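Side-chain contacts in hydrogenase maturation factor (Thermoanaerobacter tengcongensis, PDB 3VTI), which probably takes the carbamoyl group handed over by HypF and dehydrates it with ATP to the nitrile used in maturing [NiFe]-hydrogenases: residues 52-57 and 69-74; 91-96 and 120-125; 144-149 and 260-265; 267-272 and 276-281; 289-294 and 299-304. All blocks are in the same frame, centred on the assembly; numbering follows the deposited sequence.

In the fold
From the N terminus, contact 1 closes a short loop between helix 49-60 and strand 66-78. Contact 2 follows it, bringing helix 83-100 back onto strand 120-130, the neighbour of 66-78 in the same sheet; the two touch where Thr124 meets Ala53 and Thr57. At the second sheet, contact 3 spans more than a hundred residues to set helix 262-270 on strand 146-149, and contact 4 closes the short turn from that helix to strand 279-285, which pairs with 146-149. Contact 5 forms the hairpin that ends this second sheet within the chain. None of the loops nest or cross: all five lie in series, two at the first sheet and three at the second.

Contact 1: 52-57 and 69-74; sequences LAVCGT and LFLTAA
Leu71 reaches from strand 66-78 to the side of helix 49-60, where it meets Val54 and Thr57, one helical turn apart. Its branch point and one methyl do the touching: CG of Leu71 lies 4.0 Å from CG2 of Thr57, and CD2 of Leu71 is 4.2 Å from CG1 of Val54. The leucine passes Thr57 running the opposite way, whereas it crosses Val54 at about a right angle. At Thr57 the first torsion (chi1 -70°) sets CG2 opposite the backbone N, presenting the methyl to Leu71 while OG1 turns elsewhere, to a hydrogen bond with OG1 of Thr124 on strand 120-130. One small side chain thus serves two surfaces, apolar on one and polar on the other. In Val54 CG1 lies opposite the backbone N (chi1 179°) and is the branch nearer the leucine. Across the segments there is no hydrogen bond, and all three touching residues are buried. Val54 also packs on Met93 and Ala96 of helix 83-100, and Leu71 on Ile104 of the next strand. Asp60, a magnesium ligand, follows on this helix; the ion lies about 9 Å from the Thr57 side chain. This is helix-on-sheet packing within the AIR synthase-related (PurM-like) N-terminal domain.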
# COMPACT_ATOMS: atom_id res chain seq x y z
N LEU C 52 1.38 4.58 14.98
CA LEU C 52 0.26 3.69 14.77
C LEU C 52 0.72 2.27 14.46
O LEU C 52 0.26 1.30 15.07
CB LEU C 52 -0.60 4.24 13.64
CG LEU C 52 -1.94 3.60 13.30
CD1 LEU C 52 -2.75 3.31 14.56
CD2 LEU C 52 -2.72 4.48 12.32
N ALA C 53 1.66 2.14 13.52
CA ALA C 53 2.15 0.85 13.07
C ALA C 53 2.76 0.03 14.22
O ALA C 53 2.64 -1.19 14.25
CB ALA C 53 3.16 1.05 11.97
N VAL C 54 3.41 0.72 15.16
CA VAL C 54 4.03 0.04 16.29
C VAL C 54 2.97 -0.31 17.33
O VAL C 54 2.79 -1.48 17.66
CB VAL C 54 5.15 0.89 16.93
CG1 VAL C 54 5.76 0.17 18.13
CG2 VAL C 54 6.23 1.20 15.91
N CYS C 55 2.26 0.70 17.81
CA CYS C 55 1.29 0.55 18.87
C CYS C 55 0.24 -0.52 18.58
O CYS C 55 -0.04 -1.37 19.44
CB CYS C 55 0.63 1.90 19.17
SG CYS C 55 1.79 3.04 19.98
N GLY C 56 -0.30 -0.48 17.37
CA GLY C 56 -1.34 -1.43 16.98
C GLY C 56 -0.91 -2.88 17.10
O GLY C 56 -1.67 -3.73 17.55
N THR C 57 0.32 -3.15 16.69
CA THR C 57 0.86 -4.50 16.75
C THR C 57 1.35 -4.86 18.15
O THR C 57 1.25 -6.02 18.56
CB THR C 57 1.96 -4.67 15.72
OG1 THR C 57 1.36 -4.67 14.42
CG2 THR C 57 2.71 -5.98 15.94
N LEU C 69 7.45 -8.45 22.72
CA LEU C 69 8.91 -8.30 22.79
C LEU C 69 9.55 -7.88 21.47
O LEU C 69 10.40 -6.99 21.44
CB LEU C 69 9.58 -9.60 23.27
CG LEU C 69 9.40 -10.12 24.70
CD1 LEU C 69 9.88 -11.57 24.78
CD2 LEU C 69 10.14 -9.25 25.73
N PHE C 70 9.15 -8.53 20.38
CA PHE C 70 9.81 -8.36 19.09
C PHE C 70 8.83 -8.04 18.00
O PHE C 70 7.70 -8.55 17.98
CB PHE C 70 10.62 -9.61 18.73
CG PHE C 70 11.57 -10.04 19.81
CD1 PHE C 70 12.64 -9.22 20.19
CD2 PHE C 70 11.39 -11.25 20.48
CE1 PHE C 70 13.53 -9.61 21.20
CE2 PHE C 70 12.28 -11.65 21.48
CZ PHE C 70 13.34 -10.84 21.84
N LEU C 71 9.27 -7.17 17.09
CA LEU C 71 8.45 -6.70 15.99
C LEU C 71 9.20 -6.72 14.66
O LEU C 71 10.42 -6.56 14.61
CB LEU C 71 7.95 -5.28 16.26
CG LEU C 71 6.54 -5.10 16.82
CD1 LEU C 71 6.48 -5.45 18.29
CD2 LEU C 71 6.05 -3.67 16.57
N THR C 72 8.45 -6.93 13.59
CA THR C 72 9.01 -6.76 12.26
C THR C 72 8.38 -5.52 11.66
O THR C 72 7.26 -5.16 12.02
CB THR C 72 8.71 -7.96 11.38
OG1 THR C 72 7.31 -8.23 11.43
CG2 THR C 72 9.48 -9.20 11.87
N ALA C 73 9.11 -4.84 10.78
CA ALA C 73 8.60 -3.64 10.13
C ALA C 73 8.83 -3.69 8.63
O ALA C 73 9.97 -3.72 8.17
CB ALA C 73 9.21 -2.39 10.74
N ALA C 74 7.74 -3.72 7.87
CA ALA C 74 7.81 -3.72 6.43
C ALA C 74 7.25 -2.41 5.87
O ALA C 74 6.15 -1.99 6.24
CB ALA C 74 7.09 -4.91 5.86

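Contact 2: 91-96 and 120-125; sequences KSMAEA and IFINTS
Helix segment 91-96 and strand segment 120-125 keep their backbones well apart, the nearest CA atoms, of Met93 and Thr124, being 10.6 Å from each other. One long side chain fills that interval. Met93, Ile122 and Thr124 all leave their backbones toward the opposite segment, the two strand residues being alternate ones and therefore on one face of the sheet. Met93 runs out from the helix with CB, CG and SD extended (chi2 -175°), then bends at the thioether (chi3 85°). Its terminal methyl settles over two residues at once: CE of Met93 is 4.1 Å from CG2 of Ile122 and equally 4.1 Å from CG2 of Thr124. Met93 and Thr124 meet tip to tip, while Met93 and Ile122 pass in opposite directions. Thr124 offers its methyl here and turns OG1 to helix 49-60, where it hydrogen-bonds the carbonyl of Ala53 beside Thr57. Met93 also packs on Ala73 and Phe75 of strand 66-78, and on Phe12 of the second subunit. The contact is wholly buried and apolar, joining two helices and the sheet they cover in the helix-covered mixed sheet of the PurM-like N-terminal domain.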
# COMPACT_ATOMS: atom_id res chain seq x y z
N LYS C 91 11.36 7.77 13.18
CA LYS C 91 11.55 8.31 14.53
C LYS C 91 10.37 7.99 15.46
O LYS C 91 10.58 7.52 16.59
CB LYS C 91 11.75 9.83 14.46
CG LYS C 91 12.21 10.49 15.76
CD LYS C 91 12.18 12.01 15.63
CE LYS C 91 12.92 12.69 16.78
NZ LYS C 91 12.15 12.61 18.06
N SER C 92 9.15 8.23 14.99
CA SER C 92 7.93 7.91 15.74
C SER C 92 7.82 6.43 16.07
O SER C 92 7.37 6.05 17.15
CB SER C 92 6.70 8.36 14.98
OG SER C 92 6.59 9.76 14.98
N MET C 93 8.24 5.59 15.12
CA MET C 93 8.33 4.15 15.33
C MET C 93 9.37 3.81 16.38
O MET C 93 9.11 2.99 17.27
CB MET C 93 8.63 3.41 14.02
CG MET C 93 7.54 3.50 12.99
SD MET C 93 7.86 2.51 11.53
CE MET C 93 7.25 0.91 12.01
N ALA C 94 10.55 4.42 16.29
CA ALA C 94 11.58 4.18 17.29
C ALA C 94 11.09 4.53 18.70
O ALA C 94 11.25 3.74 19.63
CB ALA C 94 12.86 4.94 16.96
N GLU C 95 10.46 5.70 18.83
CA GLU C 95 9.96 6.18 20.12
C GLU C 95 8.88 5.28 20.74
O GLU C 95 8.89 5.03 21.94
CB GLU C 95 9.44 7.61 20.00
CG GLU C 95 10.57 8.64 19.88
CD GLU C 95 10.09 10.00 19.39
OE1 GLU C 95 9.16 10.05 18.54
OE2 GLU C 95 10.67 11.02 19.83
N ALA C 96 7.97 4.78 19.90
CA ALA C 96 6.90 3.91 20.37
C ALA C 96 7.40 2.54 20.83
O ALA C 96 6.93 2.01 21.84
CB ALA C 96 5.84 3.76 19.29
N ILE C 120 2.94 5.92 1.18
CA ILE C 120 3.58 4.90 2.03
C ILE C 120 2.59 4.03 2.81
O ILE C 120 1.68 4.54 3.47
CB ILE C 120 4.61 5.55 3.02
CG1 ILE C 120 5.33 4.49 3.86
CG2 ILE C 120 3.94 6.60 3.90
CD1 ILE C 120 6.60 5.00 4.54
N PHE C 121 2.77 2.71 2.72
CA PHE C 121 2.11 1.76 3.63
C PHE C 121 3.14 1.07 4.50
O PHE C 121 4.29 0.91 4.10
CB PHE C 121 1.30 0.70 2.88
CG PHE C 121 0.19 1.26 2.02
CD1 PHE C 121 -0.59 2.32 2.46
CD2 PHE C 121 -0.08 0.70 0.79
CE1 PHE C 121 -1.60 2.83 1.68
CE2 PHE C 121 -1.10 1.21 -0.00
CZ PHE C 121 -1.85 2.27 0.44
N ILE C 122 2.72 0.67 5.70
CA ILE C 122 3.58 -0.05 6.61
C ILE C 122 2.86 -1.29 7.16
O ILE C 122 1.71 -1.22 7.59
CB ILE C 122 4.07 0.85 7.77
CG1 ILE C 122 4.80 2.08 7.21
CG2 ILE C 122 4.99 0.08 8.70
CD1 ILE C 122 4.85 3.27 8.16
N ASN C 123 3.56 -2.42 7.15
CA ASN C 123 3.11 -3.60 7.85
C ASN C 123 4.02 -3.92 9.02
O ASN C 123 5.24 -3.85 8.90
CB ASN C 123 3.01 -4.81 6.92
CG ASN C 123 2.54 -6.06 7.65
OD1 ASN C 123 3.30 -6.69 8.38
ND2 ASN C 123 1.27 -6.40 7.47
N THR C 124 3.43 -4.28 10.15
CA THR C 124 4.21 -4.75 11.28
C THR C 124 3.69 -6.09 11.75
O THR C 124 2.47 -6.32 11.77
CB THR C 124 4.20 -3.74 12.47
OG1 THR C 124 2.86 -3.33 12.75
CG2 THR C 124 5.03 -2.52 12.14
N SER C 125 4.62 -6.98 12.11
CA SER C 125 4.26 -8.21 12.82
C SER C 125 4.87 -8.19 14.21
O SER C 125 5.85 -7.48 14.45
CB SER C 125 4.71 -9.46 12.06
OG SER C 125 4.21 -9.44 10.74

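Contact 3: 144-149 and 260-265; sequences GDIVLI and DYAEKA
This is a buried, mainly apolar helix-on-sheet contact in the AIR synthase-related C-terminal domain, where the first turn of helix 262-270 lies on strand 146-149. The backbones come close, with 6.4 Å between the CA atoms of Ile146 and Ala262, because the helix presents alanines to the strand. Ile146 straddles the methyl of Ala262: its CB, CG1 and CG2 are each 3.8 Å from CB of Ala262, so that the alanine sits against the branch of the isoleucine and not against its tip. The chi1 of -58° spreads the two branches, CG2 opposite the backbone N and CG1 opposite the carbonyl carbon, and both keep to the alanine. Two residues further along, on the same face of the strand, Leu148 carries the contact to the next turn. Its CD2 lies 3.9 Å from the backbone O of Ala262 and 4.4 Å from CB of Ala265. In this domain helices lie against a mixed beta sheet, and strand 146-149 is an inner strand of it, between 254-257 and 279-285. Ala262 packs in addition on Val257 of the neighbouring strand, and Leu148 on Leu266 and Met269 further along the helix. Ile146 continues the apolar surface to Ile280 of strand 279-285.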
# COMPACT_ATOMS: atom_id res chain seq x y z
N GLY C 144 -22.55 -13.47 33.19
CA GLY C 144 -22.18 -13.04 34.53
C GLY C 144 -20.90 -12.22 34.57
O GLY C 144 -20.63 -11.52 35.55
N ASP C 145 -20.11 -12.32 33.51
CA ASP C 145 -18.87 -11.55 33.38
C ASP C 145 -19.18 -10.08 33.20
O ASP C 145 -20.26 -9.72 32.71
CB ASP C 145 -18.06 -12.01 32.17
CG ASP C 145 -17.39 -13.36 32.38
OD1 ASP C 145 -17.13 -13.74 33.53
OD2 ASP C 145 -17.12 -14.03 31.36
N ILE C 146 -18.23 -9.23 33.57
CA ILE C 146 -18.36 -7.78 33.45
C ILE C 146 -17.50 -7.26 32.31
O ILE C 146 -16.40 -7.75 32.07
CB ILE C 146 -17.97 -7.07 34.78
CG1 ILE C 146 -18.84 -7.58 35.95
CG2 ILE C 146 -18.01 -5.55 34.65
CD1 ILE C 146 -20.34 -7.26 35.86
N VAL C 147 -18.03 -6.27 31.59
CA VAL C 147 -17.33 -5.66 30.48
C VAL C 147 -16.84 -4.29 30.89
O VAL C 147 -17.62 -3.47 31.38
CB VAL C 147 -18.25 -5.52 29.26
CG1 VAL C 147 -17.44 -5.16 28.02
CG2 VAL C 147 -19.00 -6.81 29.02
N LEU C 148 -15.56 -4.04 30.68
CA LEU C 148 -14.96 -2.73 30.92
C LEU C 148 -14.31 -2.18 29.66
O LEU C 148 -13.91 -2.94 28.75
CB LEU C 148 -13.92 -2.82 32.05
CG LEU C 148 -14.41 -3.21 33.44
CD1 LEU C 148 -14.38 -4.72 33.64
CD2 LEU C 148 -13.56 -2.54 34.48
N ILE C 149 -14.20 -0.86 29.59
CA ILE C 149 -13.40 -0.18 28.58
C ILE C 149 -12.34 0.65 29.29
O ILE C 149 -12.63 1.31 30.29
CB ILE C 149 -14.27 0.74 27.66
CG1 ILE C 149 -13.43 1.35 26.53
CG2 ILE C 149 -14.90 1.87 28.45
CD1 ILE C 149 -13.41 0.53 25.29
N ASP C 260 -16.41 -11.02 40.34
CA ASP C 260 -15.80 -10.61 41.61
C ASP C 260 -14.53 -9.76 41.43
O ASP C 260 -14.09 -9.10 42.36
CB ASP C 260 -15.51 -11.83 42.49
CG ASP C 260 -16.66 -12.16 43.46
OD1 ASP C 260 -17.74 -11.53 43.37
OD2 ASP C 260 -16.47 -13.05 44.32
N TYR C 261 -13.95 -9.77 40.23
CA TYR C 261 -12.68 -9.09 40.00
C TYR C 261 -12.81 -7.78 39.23
O TYR C 261 -11.80 -7.10 38.98
CB TYR C 261 -11.68 -10.04 39.33
CG TYR C 261 -11.32 -11.21 40.21
CD1 TYR C 261 -10.19 -11.18 41.02
CD2 TYR C 261 -12.14 -12.34 40.26
CE1 TYR C 261 -9.87 -12.26 41.85
CE2 TYR C 261 -11.84 -13.41 41.08
CZ TYR C 261 -10.70 -13.37 41.86
OH TYR C 261 -10.41 -14.44 42.66
N ALA C 262 -14.04 -7.42 38.88
CA ALA C 262 -14.31 -6.22 38.09
C ALA C 262 -13.88 -4.93 38.77
O ALA C 262 -13.30 -4.05 38.12
CB ALA C 262 -15.79 -6.16 37.72
N GLU C 263 -14.17 -4.81 40.06
CA GLU C 263 -13.76 -3.64 40.84
C GLU C 263 -12.23 -3.49 40.85
O GLU C 263 -11.70 -2.38 40.72
CB GLU C 263 -14.33 -3.69 42.27
CG GLU C 263 -15.87 -3.50 42.39
CD GLU C 263 -16.42 -2.32 41.55
OE1 GLU C 263 -15.77 -1.25 41.50
OE2 GLU C 263 -17.51 -2.47 40.95
N LYS C 264 -11.53 -4.62 40.99
CA LYS C 264 -10.07 -4.63 41.00
C LYS C 264 -9.52 -4.26 39.64
O LYS C 264 -8.51 -3.56 39.56
CB LYS C 264 -9.53 -6.00 41.43
CG LYS C 264 -9.68 -6.26 42.93
CD LYS C 264 -9.36 -7.71 43.30
CE LYS C 264 -10.14 -8.19 44.53
NZ LYS C 264 -9.85 -7.37 45.74
N ALA C 265 -10.18 -4.72 38.58
CA ALA C 265 -9.75 -4.43 37.21
C ALA C 265 -9.88 -2.95 36.87
O ALA C 265 -9.04 -2.39 36.16
CB ALA C 265 -10.53 -5.28 36.22

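Contact 4: 267-272 and 276-281; sequences EIMKSH and KDAEII
Lys270 of segment 267-272 reaches across to the chain that follows the helix and binds it by two carbonyls. From CB, which leaves the backbone beside segment 276-281 without aiming at it, the side chain turns inward: CG is 4.0 Å from O of Lys276 and 4.5 Å from CB of Ala278. From CB to CE the chain is extended (chi3 174°), bringing CE to 3.4 Å from O of Ala278. A bend at the last torsion (chi4 -59°) sets the amine between its acceptors. NZ of Lys270 donates to O of Lys276 at 2.7 Å, approaching from above the plane of that carbonyl, and to O of Ala278 at 3.1 Å, in the carbonyl plane and on a lone pair. Lys276 answers in the other direction: bent at chi2, it lays its aliphatic chain past O of Lys270, and its NZ bonds that oxygen at 3.2 Å. Beneath the lysines CB of Met269 packs on CB of Ala278 at 3.9 Å. The carboxylates of Asp277 and Glu279 lie near the amine of Lys270 without touching it. Two lysines thus exchange bonds with backbone carbonyls across the turn between helix and strand; two acceptors hold the amine of Lys270, and the neighbouring acidic groups would probably favour its positive charge.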
# COMPACT_ATOMS: atom_id res chain seq x y z
N GLU C 267 -9.78 -0.48 39.11
CA GLU C 267 -8.81 0.27 39.86
C GLU C 267 -7.41 0.07 39.34
O GLU C 267 -6.61 0.97 39.39
CB GLU C 267 -8.96 0.01 41.37
CG GLU C 267 -8.23 -1.17 41.90
CD GLU C 267 -6.93 -0.78 42.58
OE1 GLU C 267 -6.94 0.21 43.32
OE2 GLU C 267 -5.91 -1.47 42.37
N ILE C 268 -7.13 -1.10 38.80
CA ILE C 268 -5.85 -1.35 38.15
C ILE C 268 -5.68 -0.43 36.95
O ILE C 268 -4.60 0.11 36.72
CB ILE C 268 -5.70 -2.84 37.73
CG1 ILE C 268 -5.32 -3.70 38.94
CG2 ILE C 268 -4.65 -3.00 36.61
CD1 ILE C 268 -5.57 -5.19 38.73
N MET C 269 -6.76 -0.25 36.18
CA MET C 269 -6.72 0.64 35.03
C MET C 269 -6.64 2.09 35.45
O MET C 269 -5.78 2.81 34.98
CB MET C 269 -7.92 0.40 34.10
CG MET C 269 -7.78 -0.85 33.28
SD MET C 269 -9.09 -1.09 32.07
CE MET C 269 -10.41 -1.71 33.09
N LYS C 270 -7.51 2.51 36.37
CA LYS C 270 -7.56 3.91 36.81
C LYS C 270 -6.26 4.45 37.41
O LYS C 270 -6.06 5.66 37.52
CB LYS C 270 -8.74 4.17 37.76
CG LYS C 270 -10.06 4.41 37.04
CD LYS C 270 -11.05 5.19 37.90
CE LYS C 270 -12.30 5.56 37.09
NZ LYS C 270 -12.03 6.40 35.87
N SER C 271 -5.37 3.54 37.81
CA SER C 271 -4.10 3.92 38.41
C SER C 271 -2.98 3.85 37.38
O SER C 271 -1.80 3.92 37.72
CB SER C 271 -3.80 3.02 39.61
OG SER C 271 -3.46 1.72 39.16
N HIS C 272 -3.36 3.71 36.11
CA HIS C 272 -2.41 3.67 35.00
C HIS C 272 -2.66 4.83 34.05
O HIS C 272 -3.81 5.17 33.75
CB HIS C 272 -2.51 2.34 34.25
CG HIS C 272 -1.46 2.14 33.20
ND1 HIS C 272 -1.53 2.73 31.96
CD2 HIS C 272 -0.32 1.42 33.21
CE1 HIS C 272 -0.48 2.38 31.25
NE2 HIS C 272 0.27 1.58 31.98
N LYS C 276 -7.10 6.25 32.97
CA LYS C 276 -7.76 7.19 33.88
C LYS C 276 -9.27 7.33 33.66
O LYS C 276 -10.01 7.63 34.60
CB LYS C 276 -7.11 8.58 33.83
CG LYS C 276 -5.65 8.62 34.27
CD LYS C 276 -5.48 8.43 35.77
CE LYS C 276 -4.00 8.52 36.18
NZ LYS C 276 -3.73 7.83 37.48
N ASP C 277 -9.72 7.11 32.43
CA ASP C 277 -11.12 7.32 32.07
C ASP C 277 -11.86 6.01 31.96
O ASP C 277 -12.95 5.96 31.39
CB ASP C 277 -11.25 8.10 30.76
CG ASP C 277 -10.55 9.44 30.81
OD1 ASP C 277 -10.73 10.18 31.80
OD2 ASP C 277 -9.81 9.76 29.85
N ALA C 278 -11.27 4.94 32.50
CA ALA C 278 -11.87 3.61 32.45
C ALA C 278 -13.22 3.55 33.14
O ALA C 278 -13.44 4.24 34.14
CB ALA C 278 -10.93 2.58 33.04
N GLU C 279 -14.11 2.73 32.58
CA GLU C 279 -15.43 2.48 33.16
C GLU C 279 -15.87 1.03 32.98
O GLU C 279 -15.57 0.39 31.97
CB GLU C 279 -16.49 3.41 32.53
CG GLU C 279 -16.23 4.92 32.64
CD GLU C 279 -16.61 5.53 34.00
OE1 GLU C 279 -16.64 6.78 34.07
OE2 GLU C 279 -16.87 4.78 34.98
N ILE C 280 -16.57 0.52 33.99
CA ILE C 280 -17.44 -0.64 33.85
C ILE C 280 -18.58 -0.18 32.94
O ILE C 280 -19.27 0.79 33.25
CB ILE C 280 -18.01 -1.05 35.24
CG1 ILE C 280 -16.88 -1.51 36.18
CG2 ILE C 280 -19.11 -2.11 35.11
CD1 ILE C 280 -17.31 -1.83 37.60
N ILE C 281 -18.78 -0.87 31.82
CA ILE C 281 -19.77 -0.44 30.83
C ILE C 281 -20.94 -1.41 30.59
O ILE C 281 -21.96 -1.01 30.04
CB ILE C 281 -19.13 -0.06 29.47
CG1 ILE C 281 -18.38 -1.25 28.86
CG2 ILE C 281 -18.22 1.17 29.62
CD1 ILE C 281 -18.10 -1.14 27.38

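Contact 5: 289-294 and 299-304; sequences LVTINT and SRIVDR
Ile292, Val302 and Arg300 bury the most surface between segments 289-294 and 299-304. Ile292 and Arg300 form a hydrogen-bonded antiparallel pair, with N of Ile292 2.8 Å from O of Arg300 and N of Arg300 3.1 Å from O of Ile292. Their side chains lie side by side on one face of the sheet, pointing the same way. CG2 of Ile292 is 3.8 Å from CG of Arg300 and also lies over the centre of one face of the guanidinium, 3.8 Å above its plane. Chi1 of 62° on Arg300 puts CG between the backbone N and the carbonyl carbon, and the chain extends from there alongside the isoleucine. Val302 continues the pairing past the strand's end: its N donates to O of Val290 at 2.8 Å, its CG2 is 3.8 Å from CG2 of Ile292, and its CB is 3.8 Å from CG1 of Val290. On the opposite face Asn293 and Ser299 share Lys221 of strand 219-223, whose NZ hydrogen-bonds OD1 of one and OG of the other. Backbone hydrogen bonds run from Ile301 to a chain of another protein. This is an antiparallel beta hairpin, outermost within this chain in the C-terminal mixed sheet.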
# COMPACT_ATOMS: atom_id res chain seq x y z
N LEU C 289 -27.40 -11.79 22.09
CA LEU C 289 -27.67 -10.47 21.54
C LEU C 289 -26.79 -9.37 22.13
O LEU C 289 -26.33 -9.47 23.27
CB LEU C 289 -29.15 -10.10 21.75
CG LEU C 289 -30.26 -10.70 20.89
CD1 LEU C 289 -29.97 -10.55 19.40
CD2 LEU C 289 -30.55 -12.17 21.25
N VAL C 290 -26.57 -8.31 21.35
CA VAL C 290 -25.81 -7.16 21.79
C VAL C 290 -26.76 -5.98 21.96
O VAL C 290 -27.26 -5.42 20.98
CB VAL C 290 -24.65 -6.81 20.82
CG1 VAL C 290 -23.83 -5.62 21.35
CG2 VAL C 290 -23.75 -8.02 20.61
N THR C 291 -27.00 -5.61 23.22
CA THR C 291 -28.01 -4.62 23.58
C THR C 291 -27.43 -3.46 24.40
O THR C 291 -26.48 -3.62 25.15
CB THR C 291 -29.17 -5.26 24.37
OG1 THR C 291 -28.67 -5.81 25.60
CG2 THR C 291 -29.85 -6.37 23.56
N ILE C 292 -28.03 -2.28 24.24
CA ILE C 292 -27.65 -1.10 25.02
C ILE C 292 -28.85 -0.52 25.77
O ILE C 292 -29.92 -0.30 25.19
CB ILE C 292 -26.97 -0.01 24.14
CG1 ILE C 292 -26.57 1.20 24.99
CG2 ILE C 292 -27.85 0.38 22.96
CD1 ILE C 292 -25.76 2.24 24.27
N ASN C 293 -28.67 -0.29 27.06
CA ASN C 293 -29.70 0.30 27.90
C ASN C 293 -29.49 1.80 28.06
O ASN C 293 -28.39 2.24 28.38
CB ASN C 293 -29.73 -0.36 29.28
CG ASN C 293 -30.75 -1.48 29.38
OD1 ASN C 293 -30.95 -2.24 28.44
ND2 ASN C 293 -31.39 -1.59 30.54
N THR C 294 -30.55 2.57 27.83
CA THR C 294 -30.54 4.01 28.08
C THR C 294 -30.96 4.27 29.53
O THR C 294 -31.23 3.32 30.29
CB THR C 294 -31.47 4.78 27.11
OG1 THR C 294 -32.84 4.49 27.42
CG2 THR C 294 -31.19 4.41 25.65
N SER C 299 -34.23 -0.69 26.53
CA SER C 299 -33.29 -1.54 25.83
C SER C 299 -33.47 -1.48 24.31
O SER C 299 -34.60 -1.41 23.82
CB SER C 299 -33.45 -2.98 26.33
OG SER C 299 -32.33 -3.77 25.99
N ARG C 300 -32.36 -1.48 23.59
CA ARG C 300 -32.37 -1.61 22.13
C ARG C 300 -31.09 -2.31 21.65
O ARG C 300 -30.05 -2.23 22.30
CB ARG C 300 -32.54 -0.25 21.43
CG ARG C 300 -31.44 0.75 21.71
CD ARG C 300 -31.48 1.93 20.75
NE ARG C 300 -30.23 2.69 20.82
CZ ARG C 300 -29.20 2.55 19.98
NH1 ARG C 300 -29.26 1.66 18.99
NH2 ARG C 300 -28.11 3.29 20.14
N ILE C 301 -31.19 -3.01 20.52
CA ILE C 301 -30.04 -3.70 19.94
C ILE C 301 -29.01 -2.71 19.40
O ILE C 301 -29.37 -1.66 18.85
CB ILE C 301 -30.43 -4.72 18.82
CG1 ILE C 301 -31.18 -4.04 17.66
CG2 ILE C 301 -31.25 -5.87 19.39
CD1 ILE C 301 -30.31 -3.75 16.44
N VAL C 302 -27.74 -3.03 19.59
CA VAL C 302 -26.67 -2.24 19.01
C VAL C 302 -26.56 -2.65 17.55
O VAL C 302 -26.47 -3.84 17.24
CB VAL C 302 -25.34 -2.48 19.75
CG1 VAL C 302 -24.21 -1.70 19.09
CG2 VAL C 302 -25.47 -2.10 21.23
N ASP C 303 -26.59 -1.67 16.65
CA ASP C 303 -26.48 -1.93 15.22
C ASP C 303 -25.04 -2.19 14.82
O ASP C 303 -24.12 -1.61 15.40
CB ASP C 303 -27.06 -0.75 14.42
CG ASP C 303 -28.56 -0.56 14.66
OD1 ASP C 303 -29.36 -1.40 14.21
OD2 ASP C 303 -28.93 0.44 15.31
N ARG C 304 -24.84 -3.08 13.85
CA ARG C 304 -23.50 -3.41 13.37
C ARG C 304 -23.02 -2.47 12.25
O ARG C 304 -23.76 -2.23 11.30
CB ARG C 304 -23.43 -4.88 12.93
CG ARG C 304 -22.01 -5.40 12.76
CD ARG C 304 -21.95 -6.76 12.09
NE ARG C 304 -21.94 -7.85 13.06
CZ ARG C 304 -21.48 -9.08 12.81
NH1 ARG C 304 -20.98 -9.38 11.61
NH2 ARG C 304 -21.52 -10.01 13.76